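Local coordinates for outer surface protein (Borrelia burgdorferi, PDB 5IZT) that is of unknown function but probably sits on the surface of the Lyme disease spirochaete, as a helical relative of the complement-regulator-acquiring protein BbCRASP-1, at residues Asn185-Ala190 against Lys306-Phe311; Phe218-Val223 against Thr272-Asn277; Phe252-Asp257 against Gly292-Phe297; Ile354-Ser359 against Lys375-Asn380. All blocks are in the same frame, centred on the assembly; numbering follows the deposited sequence. Where two conformers were deposited one is given.

Contact 1. Residues Asn185-Ala190 against Lys306-Phe311; sequences NELIRA and KKIEIF
Leu187 and Ile188 of helix 179-197 both pack against one side chain, Ile308 of helix 280-316, in the elongated all-helical fold of this BbCRASP-1 relative. The two segments are helical throughout, and their backbones come closest at Ile188 and Ile308, whose CA atoms lie 7.9 Å apart. Between the segments themselves the contact is wholly apolar. Ile308 supplies its entire branched end: CG1 and CD1 face Leu187, CG2 faces Ile188, and CD1 also comes near Ile188 CG1. Leu187 reaches across because its CG stands anti to the backbone N (chi1 -173°), which carries CD2 to within 3.6 Å of Ile308 CD1. Ile188 leaves its helix more along the flank and then bends in with CG1 and CD1. In both pairs the side chains cross at a slant.

Helix 322-359 closes this apolar layer from another side, with Leu332 touching both Leu187 and Ile308, and Leu329 also touching Leu187. Charged interactions lie around it: Glu186 forms a salt bridge with Lys333, and Lys307 forms one with the terminal carboxylate of Met396. Further along helix 280-316, Phe311 makes a cation-pi contact with Lys328. Leu187 and Ile308 are buried, whereas Ile188 sits nearer the surface; there its CG1 lies 4.0 Å from Ile308 CG2, and its CD1 lies 4.1 Å from that same methyl.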
loop_
_atom_site.group_PDB
_atom_site.type_symbol
_atom_site.label_atom_id
_atom_site.label_comp_id
_atom_site.label_asym_id
_atom_site.label_seq_id
_atom_site.Cartn_x
_atom_site.Cartn_y
_atom_site.Cartn_z
ATOM N N ASN A 185 7.086 -7.999 -23.326
ATOM C CA ASN A 185 6.986 -9.178 -22.467
ATOM C C ASN A 185 7.599 -8.927 -21.094
ATOM O O ASN A 185 7.094 -9.426 -20.078
ATOM C CB ASN A 185 7.658 -10.376 -23.135
ATOM C CG ASN A 185 6.864 -10.901 -24.310
ATOM O OD1 ASN A 185 5.658 -10.690 -24.391
ATOM N ND2 ASN A 185 7.527 -11.630 -25.202
ATOM N N GLU A 186 8.687 -8.160 -21.046
ATOM C CA GLU A 186 9.322 -7.854 -19.774
ATOM C C GLU A 186 8.383 -7.047 -18.884
ATOM O O GLU A 186 8.320 -7.278 -17.668
ATOM C CB GLU A 186 10.651 -7.141 -20.038
ATOM C CG GLU A 186 10.936 -5.901 -19.222
ATOM C CD GLU A 186 12.084 -5.088 -19.814
ATOM O OE1 GLU A 186 13.024 -5.706 -20.367
ATOM O OE2 GLU A 186 12.039 -3.837 -19.746
ATOM N N LEU A 187 7.617 -6.124 -19.474
ATOM C CA LEU A 187 6.663 -5.361 -18.669
ATOM C C LEU A 187 5.504 -6.237 -18.199
ATOM O O LEU A 187 5.070 -6.137 -17.040
ATOM C CB LEU A 187 6.143 -4.161 -19.463
ATOM C CG LEU A 187 5.263 -3.186 -18.678
ATOM C CD1 LEU A 187 5.996 -2.685 -17.424
ATOM C CD2 LEU A 187 4.817 -2.025 -19.581
ATOM N N ILE A 188 5.003 -7.116 -19.072
ATOM C CA ILE A 188 3.952 -8.051 -18.674
ATOM C C ILE A 188 4.432 -8.946 -17.534
ATOM O O ILE A 188 3.706 -9.187 -16.559
ATOM C CB ILE A 188 3.491 -8.876 -19.891
ATOM C CG1 ILE A 188 2.793 -7.971 -20.911
ATOM C CG2 ILE A 188 2.575 -10.040 -19.461
ATOM C CD1 ILE A 188 2.608 -8.608 -22.266
ATOM N N ARG A 189 5.665 -9.449 -17.639
ATOM C CA ARG A 189 6.244 -10.270 -16.578
ATOM C C ARG A 189 6.348 -9.491 -15.267
ATOM O O ARG A 189 6.048 -10.022 -14.188
ATOM C CB ARG A 189 7.620 -10.766 -17.031
ATOM C CG ARG A 189 8.152 -12.025 -16.361
ATOM C CD ARG A 189 9.299 -12.631 -17.192
ATOM N NE ARG A 189 10.315 -11.638 -17.561
ATOM C CZ ARG A 189 10.478 -11.123 -18.780
ATOM N NH1 ARG A 189 9.705 -11.507 -19.786
ATOM N NH2 ARG A 189 11.431 -10.226 -18.995
ATOM N N ALA A 190 6.779 -8.230 -15.340
ATOM C CA ALA A 190 6.976 -7.454 -14.118
ATOM C C ALA A 190 5.660 -7.225 -13.381
ATOM O O ALA A 190 5.605 -7.319 -12.150
ATOM C CB ALA A 190 7.639 -6.120 -14.441
ATOM N N LYS A 306 -4.071 -3.669 -18.416
ATOM C CA LYS A 306 -5.123 -3.383 -19.399
ATOM C C LYS A 306 -4.607 -2.501 -20.533
ATOM O O LYS A 306 -4.954 -2.712 -21.706
ATOM C CB LYS A 306 -6.310 -2.693 -18.726
ATOM C CG LYS A 306 -7.121 -3.558 -17.779
ATOM C CD LYS A 306 -8.423 -2.865 -17.368
ATOM C CE LYS A 306 -8.172 -1.538 -16.670
ATOM N NZ LYS A 306 -9.428 -0.762 -16.454
ATOM N N LYS A 307 -3.820 -1.474 -20.198
ATOM C CA LYS A 307 -3.301 -0.563 -21.222
ATOM C C LYS A 307 -2.344 -1.260 -22.176
ATOM O O LYS A 307 -2.321 -0.950 -23.376
ATOM C CB LYS A 307 -2.630 0.638 -20.559
ATOM C CG LYS A 307 -3.666 1.613 -19.985
ATOM C CD LYS A 307 -4.578 2.111 -21.110
ATOM C CE LYS A 307 -5.235 3.444 -20.787
ATOM N NZ LYS A 307 -6.278 3.278 -19.746
ATOM N N ILE A 308 -1.526 -2.174 -21.662
ATOM C CA ILE A 308 -0.627 -2.937 -22.527
ATOM C C ILE A 308 -1.417 -3.660 -23.600
ATOM O O ILE A 308 -1.051 -3.638 -24.777
ATOM C CB ILE A 308 0.209 -3.925 -21.697
ATOM C CG1 ILE A 308 1.189 -3.180 -20.792
ATOM C CG2 ILE A 308 0.931 -4.903 -22.614
ATOM C CD1 ILE A 308 1.932 -4.113 -19.888
ATOM N N GLU A 309 -2.516 -4.320 -23.209
ATOM C CA GLU A 309 -3.315 -5.069 -24.173
ATOM C C GLU A 309 -3.993 -4.145 -25.179
ATOM O O GLU A 309 -4.099 -4.487 -26.362
ATOM C CB GLU A 309 -4.358 -5.917 -23.438
ATOM N N ILE A 310 -4.470 -2.978 -24.729
ATOM C CA ILE A 310 -5.123 -2.029 -25.634
ATOM C C ILE A 310 -4.127 -1.485 -26.652
ATOM O O ILE A 310 -4.383 -1.477 -27.867
ATOM C CB ILE A 310 -5.778 -0.898 -24.821
ATOM C CG1 ILE A 310 -6.984 -1.433 -24.055
ATOM C CG2 ILE A 310 -6.238 0.241 -25.724
ATOM C CD1 ILE A 310 -7.450 -0.471 -22.975
ATOM N N PHE A 311 -2.969 -1.026 -26.176
ATOM C CA PHE A 311 -1.961 -0.503 -27.097
ATOM C C PHE A 311 -1.493 -1.589 -28.044
ATOM O O PHE A 311 -1.197 -1.323 -29.213
ATOM C CB PHE A 311 -0.772 0.054 -26.309
ATOM C CG PHE A 311 -1.123 1.231 -25.443
ATOM C CD1 PHE A 311 -2.121 2.115 -25.825
ATOM C CD2 PHE A 311 -0.445 1.461 -24.254
ATOM C CE1 PHE A 311 -2.441 3.201 -25.035
ATOM C CE2 PHE A 311 -0.760 2.546 -23.454
ATOM C CZ PHE A 311 -1.762 3.418 -23.848
#

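Contact 2. Residues Phe218-Val223 against Thr272-Asn277; sequences FELLDV and TLYNEN. Unlike the reference sequence in segment 272-277: Thr272 (reference Ala).
Leu220 and Tyr274 mark the closest backbone approach of these segments, yet their CA atoms remain 9.5 Å apart, so long side chains span the gap. Residues 218-223 belong to the long connection between helix 179-197 and helix 243-255, and the chain runs extended from Leu221 onward. The other segment carries the last part of helix 260-274 and the turn that follows, where Asn275 N bonds to Thr272 O.

Tyr274 does the reaching on its side: its CG is anti to the backbone N (chi1 -174°), which sends the ring out toward the connection. Leu220 meets that ring at its edge rather than over a face, with CG lying in the ring plane 3.9 Å from Tyr274 CE1. The leucine methyls divide along the same edge, CD2 also sitting by CE1 and CD1 standing 3.9 Å from Tyr274 CD1. Near the phenol end lies Glu219, its carboxylate turned 19° from the ring plane; this placement is less certain, since Glu219 was modelled in two conformers.

His280 stacks on the tyrosine ring and hydrogen-bonds Tyr274 O through NE2, which positions the tyrosine, while Arg284 NE bonds Leu220 O and probably positions the connection. The nonspecific apolar fit of leucine against a ring edge thus joins, at the protein surface, two parts that are each held separately.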
loop_
_atom_site.group_PDB
_atom_site.type_symbol
_atom_site.label_atom_id
_atom_site.label_comp_id
_atom_site.label_asym_id
_atom_site.label_seq_id
_atom_site.Cartn_x
_atom_site.Cartn_y
_atom_site.Cartn_z
ATOM N N PHE A 218 -8.065 -0.614 13.627
ATOM C CA PHE A 218 -9.167 -1.064 12.785
ATOM C C PHE A 218 -10.517 -0.703 13.381
ATOM O O PHE A 218 -11.504 -0.615 12.656
ATOM C CB PHE A 218 -9.073 -2.574 12.560
ATOM C CG PHE A 218 -7.858 -2.996 11.772
ATOM C CD1 PHE A 218 -7.356 -2.176 10.762
ATOM C CD2 PHE A 218 -7.224 -4.210 12.026
ATOM C CE1 PHE A 218 -6.235 -2.569 10.012
ATOM C CE2 PHE A 218 -6.110 -4.613 11.286
ATOM C CZ PHE A 218 -5.617 -3.788 10.265
ATOM N N GLU A 219 -10.596 -0.516 14.693
ATOM C CA GLU A 219 -11.863 -0.093 15.276
ATOM C C GLU A 219 -12.244 1.317 14.837
ATOM O O GLU A 219 -13.437 1.658 14.805
ATOM C CB GLU A 219 -11.795 -0.175 16.804
ATOM C CG GLU A 219 -13.158 -0.085 17.480
ATOM C CD GLU A 219 -13.112 -0.522 18.928
ATOM O OE1 GLU A 219 -12.082 -0.269 19.580
ATOM O OE2 GLU A 219 -14.096 -1.123 19.411
ATOM N N LEU A 220 -11.261 2.141 14.490
ATOM C CA LEU A 220 -11.480 3.555 14.215
ATOM C C LEU A 220 -11.933 3.833 12.788
ATOM O O LEU A 220 -12.169 4.997 12.446
ATOM C CB LEU A 220 -10.194 4.347 14.502
ATOM C CG LEU A 220 -9.835 4.377 15.988
ATOM C CD1 LEU A 220 -8.443 4.986 16.133
ATOM C CD2 LEU A 220 -10.879 5.195 16.722
ATOM N N LEU A 221 -12.009 2.822 11.935
ATOM C CA LEU A 221 -12.320 3.038 10.527
ATOM C C LEU A 221 -13.404 2.072 10.062
ATOM O O LEU A 221 -13.582 0.992 10.631
ATOM C CB LEU A 221 -11.064 2.860 9.664
ATOM C CG LEU A 221 -9.918 3.825 9.923
ATOM C CD1 LEU A 221 -8.687 3.314 9.214
ATOM C CD2 LEU A 221 -10.291 5.221 9.411
ATOM N N ASP A 222 -14.133 2.482 9.027
ATOM C CA ASP A 222 -14.960 1.580 8.237
ATOM C C ASP A 222 -14.166 1.104 7.026
ATOM O O ASP A 222 -13.125 1.656 6.690
ATOM C CB ASP A 222 -16.225 2.275 7.740
ATOM C CG ASP A 222 -17.192 2.615 8.850
ATOM O OD1 ASP A 222 -17.083 2.008 9.935
ATOM O OD2 ASP A 222 -18.070 3.485 8.626
ATOM N N VAL A 223 -14.698 0.095 6.337
ATOM C CA VAL A 223 -14.083 -0.350 5.088
ATOM C C VAL A 223 -14.142 0.785 4.072
ATOM O O VAL A 223 -15.184 1.427 3.899
ATOM C CB VAL A 223 -14.783 -1.619 4.585
ATOM C CG1 VAL A 223 -14.237 -2.022 3.222
ATOM C CG2 VAL A 223 -14.571 -2.747 5.589
ATOM N N THR A 272 -0.694 1.462 21.659
ATOM C CA THR A 272 -0.176 2.475 22.576
ATOM C C THR A 272 -0.781 3.843 22.288
ATOM O O THR A 272 -1.224 4.547 23.208
ATOM C CB THR A 272 1.352 2.537 22.487
ATOM O OG1 THR A 272 1.909 1.306 22.977
ATOM C CG2 THR A 272 1.891 3.705 23.320
ATOM N N LEU A 273 -0.787 4.249 21.013
ATOM C CA LEU A 273 -1.386 5.536 20.647
ATOM C C LEU A 273 -2.852 5.611 21.043
ATOM O O LEU A 273 -3.354 6.680 21.410
ATOM C CB LEU A 273 -1.256 5.769 19.141
ATOM C CG LEU A 273 0.144 6.027 18.586
ATOM C CD1 LEU A 273 0.049 6.107 17.075
ATOM C CD2 LEU A 273 0.695 7.327 19.170
ATOM N N TYR A 274 -3.572 4.495 20.930
ATOM C CA TYR A 274 -5.016 4.501 21.143
ATOM C C TYR A 274 -5.398 4.795 22.590
ATOM O O TYR A 274 -6.536 5.218 22.840
ATOM C CB TYR A 274 -5.567 3.149 20.691
ATOM C CG TYR A 274 -7.072 3.004 20.710
ATOM C CD1 TYR A 274 -7.856 3.391 19.622
ATOM C CD2 TYR A 274 -7.706 2.488 21.840
ATOM C CE1 TYR A 274 -9.240 3.228 19.649
ATOM C CE2 TYR A 274 -9.073 2.339 21.890
ATOM C CZ TYR A 274 -9.842 2.711 20.806
ATOM O OH TYR A 274 -11.211 2.540 20.911
ATOM N N ASN A 275 -4.443 4.649 23.518
ATOM C CA ASN A 275 -4.671 4.885 24.946
ATOM C C ASN A 275 -5.192 6.287 25.241
ATOM O O ASN A 275 -5.873 6.490 26.258
ATOM C CB ASN A 275 -3.370 4.663 25.713
ATOM C CG ASN A 275 -3.021 3.207 25.847
ATOM O OD1 ASN A 275 -3.899 2.353 25.805
ATOM N ND2 ASN A 275 -1.741 2.916 26.050
ATOM N N GLU A 276 -4.850 7.273 24.406
ATOM C CA GLU A 276 -5.325 8.649 24.569
ATOM C C GLU A 276 -6.194 8.984 23.369
ATOM O O GLU A 276 -5.744 8.841 22.225
ATOM C CB GLU A 276 -4.152 9.634 24.649
ATOM C CG GLU A 276 -3.147 9.358 25.753
ATOM C CD GLU A 276 -3.618 9.849 27.089
ATOM O OE1 GLU A 276 -4.658 10.537 27.133
ATOM O OE2 GLU A 276 -2.940 9.561 28.096
ATOM N N ASN A 277 -7.449 9.386 23.615
ATOM C CA ASN A 277 -8.308 9.591 22.447
ATOM C C ASN A 277 -7.951 10.854 21.672
ATOM O O ASN A 277 -8.377 10.989 20.521
ATOM C CB ASN A 277 -9.811 9.580 22.811
ATOM C CG ASN A 277 -10.235 10.754 23.652
ATOM O OD1 ASN A 277 -9.437 11.330 24.390
ATOM N ND2 ASN A 277 -11.517 11.122 23.541
#

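Contact 3. Residues Phe252-Asp257 against Gly292-Phe297; sequences FYALMD and GTQISF
At the Schellman-terminated end of helix 243-255, Ala254 and Leu255 meet Gln294 of helix 280-316 in a buried contact. The backbones come unusually near, with 5.7 Å between the CA atoms of Leu255 and Gln294. Gln294 starts with CG anti to the backbone N (chi1 -175°) and then bends at chi2 (68°), which lays its amide alongside the neighbouring helix. There OE1 lies 3.4 Å from Leu255 CA, and NE2 comes 3.8 Å from Ala254 CB. The leucine and glutamine side chains pass each other running in opposite directions, their CB atoms 4.1 Å apart.

Both ends of this buried amide have polar partners: OE1 accepts from Arg343 NE, and NE2 bonds to Glu298 OE2. Arg343 comes from helix 322-359, and its NH2 also serves Ala254 O and the carboxylate of Asp257, so a third helix ties together the two that meet here within the bundle. Asp257, with phi 58°, is the C-prime residue of the Schellman motif: its N bonds to Ala254 O at 3.0 Å, and Phe258 N to Tyr253 O. A cation at this helix end would favourably face the negative end of the helix dipole.

Thr293 adds a methyl contact, its CG2 standing 4.1 Å from Leu255 CD1 as the two side chains cross nearly at right angles. The hydroxyl of Thr293 is taken by Ser289 O, one turn back in its own helix.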
loop_
_atom_site.group_PDB
_atom_site.type_symbol
_atom_site.label_atom_id
_atom_site.label_comp_id
_atom_site.label_asym_id
_atom_site.label_seq_id
_atom_site.Cartn_x
_atom_site.Cartn_y
_atom_site.Cartn_z
ATOM N N PHE A 252 -3.747 -4.110 4.252
ATOM C CA PHE A 252 -2.690 -3.600 5.124
ATOM C C PHE A 252 -1.616 -4.658 5.350
ATOM O O PHE A 252 -0.417 -4.344 5.362
ATOM C CB PHE A 252 -3.238 -3.134 6.479
ATOM C CG PHE A 252 -2.170 -2.565 7.362
ATOM C CD1 PHE A 252 -1.627 -1.301 7.087
ATOM C CD2 PHE A 252 -1.655 -3.304 8.423
ATOM C CE1 PHE A 252 -0.608 -0.777 7.877
ATOM C CE2 PHE A 252 -0.615 -2.787 9.228
ATOM C CZ PHE A 252 -0.103 -1.516 8.956
ATOM N N TYR A 253 -2.018 -5.908 5.546
ATOM C CA TYR A 253 -1.023 -6.978 5.701
ATOM C C TYR A 253 -0.174 -7.118 4.448
ATOM O O TYR A 253 1.039 -7.373 4.529
ATOM C CB TYR A 253 -1.711 -8.304 6.029
ATOM C CG TYR A 253 -2.616 -8.238 7.245
ATOM C CD1 TYR A 253 -2.358 -7.339 8.276
ATOM C CD2 TYR A 253 -3.752 -9.050 7.344
ATOM C CE1 TYR A 253 -3.204 -7.249 9.386
ATOM C CE2 TYR A 253 -4.609 -8.967 8.471
ATOM C CZ TYR A 253 -4.323 -8.076 9.477
ATOM O OH TYR A 253 -5.156 -7.995 10.589
ATOM N N ALA A 254 -0.798 -6.963 3.274
ATOM C CA ALA A 254 -0.067 -7.044 2.014
ATOM C C ALA A 254 0.918 -5.891 1.859
ATOM O O ALA A 254 2.011 -6.072 1.310
ATOM C CB ALA A 254 -1.045 -7.060 0.843
ATOM N N LEU A 255 0.534 -4.697 2.319
ATOM C CA LEU A 255 1.432 -3.549 2.291
ATOM C C LEU A 255 2.699 -3.815 3.098
ATOM O O LEU A 255 3.795 -3.366 2.723
ATOM C CB LEU A 255 0.698 -2.322 2.842
ATOM C CG LEU A 255 1.522 -1.059 3.057
ATOM C CD1 LEU A 255 2.095 -0.535 1.730
ATOM C CD2 LEU A 255 0.633 -0.016 3.752
ATOM N N MET A 256 2.559 -4.539 4.211
ATOM C CA MET A 256 3.658 -4.948 5.077
ATOM C C MET A 256 4.272 -6.278 4.659
ATOM O O MET A 256 4.992 -6.901 5.456
ATOM C CB MET A 256 3.162 -5.028 6.528
ATOM C CG MET A 256 2.461 -3.767 6.935
ATOM S SD MET A 256 3.710 -2.487 7.131
ATOM C CE MET A 256 4.236 -2.882 8.794
ATOM N N ASP A 257 3.995 -6.735 3.430
ATOM C CA ASP A 257 4.585 -7.953 2.858
ATOM C C ASP A 257 4.307 -9.200 3.698
ATOM O O ASP A 257 5.116 -10.138 3.739
ATOM C CB ASP A 257 6.082 -7.764 2.620
ATOM C CG ASP A 257 6.361 -6.702 1.558
ATOM O OD1 ASP A 257 5.711 -6.730 0.492
ATOM O OD2 ASP A 257 7.222 -5.839 1.785
ATOM N N GLY A 292 -4.723 3.237 1.597
ATOM C CA GLY A 292 -4.844 3.891 0.299
ATOM C C GLY A 292 -3.648 3.629 -0.600
ATOM O O GLY A 292 -3.791 3.518 -1.820
ATOM N N THR A 293 -2.453 3.537 -0.014
ATOM C CA THR A 293 -1.269 3.213 -0.795
ATOM C C THR A 293 -1.411 1.847 -1.454
ATOM O O THR A 293 -1.140 1.687 -2.653
ATOM C CB THR A 293 -0.032 3.234 0.095
ATOM O OG1 THR A 293 0.207 4.559 0.543
ATOM C CG2 THR A 293 1.213 2.734 -0.658
ATOM N N GLN A 294 -1.798 0.840 -0.676
ATOM C CA GLN A 294 -1.880 -0.506 -1.236
ATOM C C GLN A 294 -3.039 -0.619 -2.219
ATOM O O GLN A 294 -2.924 -1.292 -3.251
ATOM C CB GLN A 294 -2.020 -1.540 -0.114
ATOM C CG GLN A 294 -1.982 -2.999 -0.603
ATOM C CD GLN A 294 -0.622 -3.401 -1.143
ATOM O OE1 GLN A 294 0.386 -2.768 -0.838
ATOM N NE2 GLN A 294 -0.589 -4.459 -1.952
ATOM N N ILE A 295 -4.165 0.037 -1.924
ATOM C CA ILE A 295 -5.318 -0.077 -2.805
ATOM C C ILE A 295 -4.991 0.529 -4.162
ATOM O O ILE A 295 -5.245 -0.080 -5.210
ATOM C CB ILE A 295 -6.545 0.593 -2.170
ATOM C CG1 ILE A 295 -7.014 -0.238 -0.957
ATOM C CG2 ILE A 295 -7.641 0.759 -3.223
ATOM C CD1 ILE A 295 -8.057 0.462 -0.073
ATOM N N SER A 296 -4.427 1.740 -4.162
ATOM C CA SER A 296 -4.067 2.377 -5.433
ATOM C C SER A 296 -3.006 1.580 -6.169
ATOM O O SER A 296 -3.039 1.493 -7.401
ATOM C CB SER A 296 -3.562 3.800 -5.208
ATOM O OG SER A 296 -4.613 4.679 -4.824
ATOM N N PHE A 297 -2.018 1.061 -5.436
ATOM C CA PHE A 297 -0.970 0.232 -6.037
ATOM C C PHE A 297 -1.571 -0.947 -6.798
ATOM O O PHE A 297 -1.225 -1.191 -7.963
ATOM C CB PHE A 297 -0.013 -0.247 -4.935
ATOM C CG PHE A 297 1.044 -1.198 -5.397
ATOM C CD1 PHE A 297 2.176 -0.730 -6.067
ATOM C CD2 PHE A 297 0.934 -2.546 -5.148
ATOM C CE1 PHE A 297 3.173 -1.612 -6.476
ATOM C CE2 PHE A 297 1.931 -3.444 -5.563
ATOM C CZ PHE A 297 3.041 -2.973 -6.237
#

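Contact 4. Residues Ile354-Ser359 against Lys375-Asn380; sequences IANASS and KRYLDN
Asn356 of helix 322-359 lies against Tyr377 and Arg376 of helix 366-395, and these three side chains make up the contact. The two helices follow each other in the chain, and the contact joins the end of the first to the second across the short connection between them. They are well separated here, with 10.7 Å between the CA atoms of Asn356 and Arg376. Tyr377 brings its hydroxyl to the stem of the asparagine, with OH 3.5 Å from Asn356 CB. Arg376 approaches with one guanidinium nitrogen, NH1, 3.8 Å from Asn356 CG, and the two side chains cross at about a right angle. The amide of Asn356 has two conformers and is probably flipped in the model.

What sets the pair opposite it is clearer. Arg376 runs extended from CG to NE and lies along Tyr377: its CG is 3.7 Å above the centre of the tyrosine ring, and the Tyr377 OH in turn sits over the rim of the guanidinium face, 3.3 Å from its plane. A wider, pi-type turn at 375-378 accompanies this side-by-side arrangement.

Further out, Tyr372 hydrogen-bonds Arg376 NH1 through its OH and touches both Asn356 and Tyr377, while Gln349 and Leu353 of helix 322-359 pack on Tyr377. The polar end of the contact is thus set largely from helix 366-395, and the orientation of the Asn356 amide stays open.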
loop_
_atom_site.group_PDB
_atom_site.type_symbol
_atom_site.label_atom_id
_atom_site.label_comp_id
_atom_site.label_asym_id
_atom_site.label_seq_id
_atom_site.Cartn_x
_atom_site.Cartn_y
_atom_site.Cartn_z
ATOM N N ILE A 354 8.661 1.712 13.375
ATOM C CA ILE A 354 8.772 0.507 14.197
ATOM C C ILE A 354 10.107 0.477 14.925
ATOM O O ILE A 354 10.164 0.282 16.145
ATOM C CB ILE A 354 8.588 -0.751 13.322
ATOM C CG1 ILE A 354 7.124 -0.887 12.903
ATOM C CG2 ILE A 354 9.125 -2.005 14.039
ATOM C CD1 ILE A 354 6.922 -1.836 11.742
ATOM N N ALA A 355 11.202 0.668 14.185
ATOM C CA ALA A 355 12.525 0.637 14.799
ATOM C C ALA A 355 12.681 1.706 15.870
ATOM O O ALA A 355 13.367 1.484 16.873
ATOM C CB ALA A 355 13.606 0.805 13.736
ATOM N N ASN A 356 12.048 2.864 15.688
ATOM C CA ASN A 356 12.279 3.953 16.622
ATOM C C ASN A 356 11.357 3.895 17.831
ATOM O O ASN A 356 11.825 4.090 18.957
ATOM C CB ASN A 356 12.155 5.301 15.910
ATOM C CG ASN A 356 13.440 5.696 15.198
ATOM O OD1 ASN A 356 13.593 5.472 13.998
ATOM N ND2 ASN A 356 14.378 6.270 15.944
ATOM N N ALA A 357 10.065 3.611 17.645
ATOM C CA ALA A 357 9.188 3.525 18.810
ATOM C C ALA A 357 9.534 2.333 19.693
ATOM O O ALA A 357 9.086 2.276 20.843
ATOM C CB ALA A 357 7.726 3.437 18.369
ATOM N N SER A 358 10.333 1.397 19.178
ATOM C CA SER A 358 10.807 0.245 19.937
ATOM C C SER A 358 12.007 0.615 20.801
ATOM O O SER A 358 11.994 0.431 22.024
ATOM C CB SER A 358 11.159 -0.912 18.993
ATOM N N SER A 359 13.056 1.158 20.175
ATOM C CA SER A 359 14.322 1.373 20.857
ATOM C C SER A 359 14.478 2.770 21.446
ATOM O O SER A 359 15.486 3.027 22.116
ATOM C CB SER A 359 15.481 1.106 19.883
ATOM N N LYS A 375 5.252 14.513 13.571
ATOM C CA LYS A 375 6.246 15.393 12.964
ATOM C C LYS A 375 7.304 14.649 12.141
ATOM O O LYS A 375 7.932 15.265 11.271
ATOM C CB LYS A 375 6.912 16.261 14.046
ATOM C CG LYS A 375 5.917 17.300 14.639
ATOM C CD LYS A 375 6.485 18.110 15.771
ATOM C CE LYS A 375 5.573 19.309 16.121
ATOM N NZ LYS A 375 6.008 19.985 17.368
ATOM N N ARG A 376 7.530 13.357 12.382
ATOM C CA ARG A 376 8.599 12.662 11.661
ATOM C C ARG A 376 8.092 11.837 10.488
ATOM O O ARG A 376 8.731 11.835 9.428
ATOM C CB ARG A 376 9.411 11.746 12.587
ATOM C CG ARG A 376 10.618 11.143 11.854
ATOM C CD ARG A 376 11.677 10.544 12.752
ATOM N NE ARG A 376 12.769 9.983 11.947
ATOM C CZ ARG A 376 13.814 9.333 12.453
ATOM N NH1 ARG A 376 13.920 9.164 13.766
ATOM N NH2 ARG A 376 14.755 8.850 11.653
ATOM N N TYR A 377 6.959 11.154 10.636
ATOM C CA TYR A 377 6.551 10.166 9.647
ATOM C C TYR A 377 5.255 10.487 8.907
ATOM O O TYR A 377 5.099 10.039 7.769
ATOM C CB TYR A 377 6.406 8.777 10.294
ATOM C CG TYR A 377 7.661 8.312 10.993
ATOM C CD1 TYR A 377 8.744 7.814 10.277
ATOM C CD2 TYR A 377 7.742 8.329 12.391
ATOM C CE1 TYR A 377 9.914 7.376 10.940
ATOM C CE2 TYR A 377 8.886 7.899 13.049
ATOM C CZ TYR A 377 9.957 7.420 12.324
ATOM O OH TYR A 377 11.079 7.000 12.996
ATOM N N LEU A 378 4.308 11.214 9.511
ATOM C CA LEU A 378 2.962 11.262 8.930
ATOM C C LEU A 378 2.967 11.883 7.535
ATOM O O LEU A 378 2.349 11.355 6.604
ATOM C CB LEU A 378 2.013 12.027 9.860
ATOM C CG LEU A 378 0.580 12.218 9.355
ATOM C CD1 LEU A 378 -0.127 10.872 9.068
ATOM C CD2 LEU A 378 -0.218 13.066 10.347
ATOM N N ASP A 379 3.636 13.026 7.375
ATOM C CA ASP A 379 3.634 13.695 6.076
ATOM C C ASP A 379 4.306 12.844 5.010
ATOM O O ASP A 379 3.844 12.798 3.860
ATOM C CB ASP A 379 4.313 15.061 6.192
ATOM C CG ASP A 379 3.465 16.069 6.942
ATOM O OD1 ASP A 379 2.288 16.278 6.553
ATOM O OD2 ASP A 379 3.952 16.601 7.964
ATOM N N ASN A 380 5.405 12.175 5.362
ATOM C CA ASN A 380 6.067 11.295 4.402
ATOM C C ASN A 380 5.144 10.161 3.965
ATOM O O ASN A 380 5.130 9.775 2.789
ATOM C CB ASN A 380 7.342 10.715 5.010
ATOM C CG ASN A 380 8.437 11.737 5.206
ATOM O OD1 ASN A 380 8.523 12.757 4.508
ATOM N ND2 ASN A 380 9.301 11.460 6.172
#

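Overall arrangement
The contacts spread along an elongated helical bundle. Contact 1 lies toward one end; contacts 2 and 4 lie on the other side of the chain's centre, their centres about 40 and 37 Å from that of contact 1. Contact 3 sits about 2 Å from the centre of the chain and shares helix 280-316 with contact 1, whose centre is about 22 Å away. It also touches both distal neighbours: Phe218 CE2 meets Tyr253 OH at 3.6 Å, and Met256 CE meets Ile354 CD1 at 4.1 Å. In sequence, contacts 2 and 3 interlace within the span bridged by contact 1, and contact 4 follows. Helix 280-316 thus links the middle of the bundle to its far end.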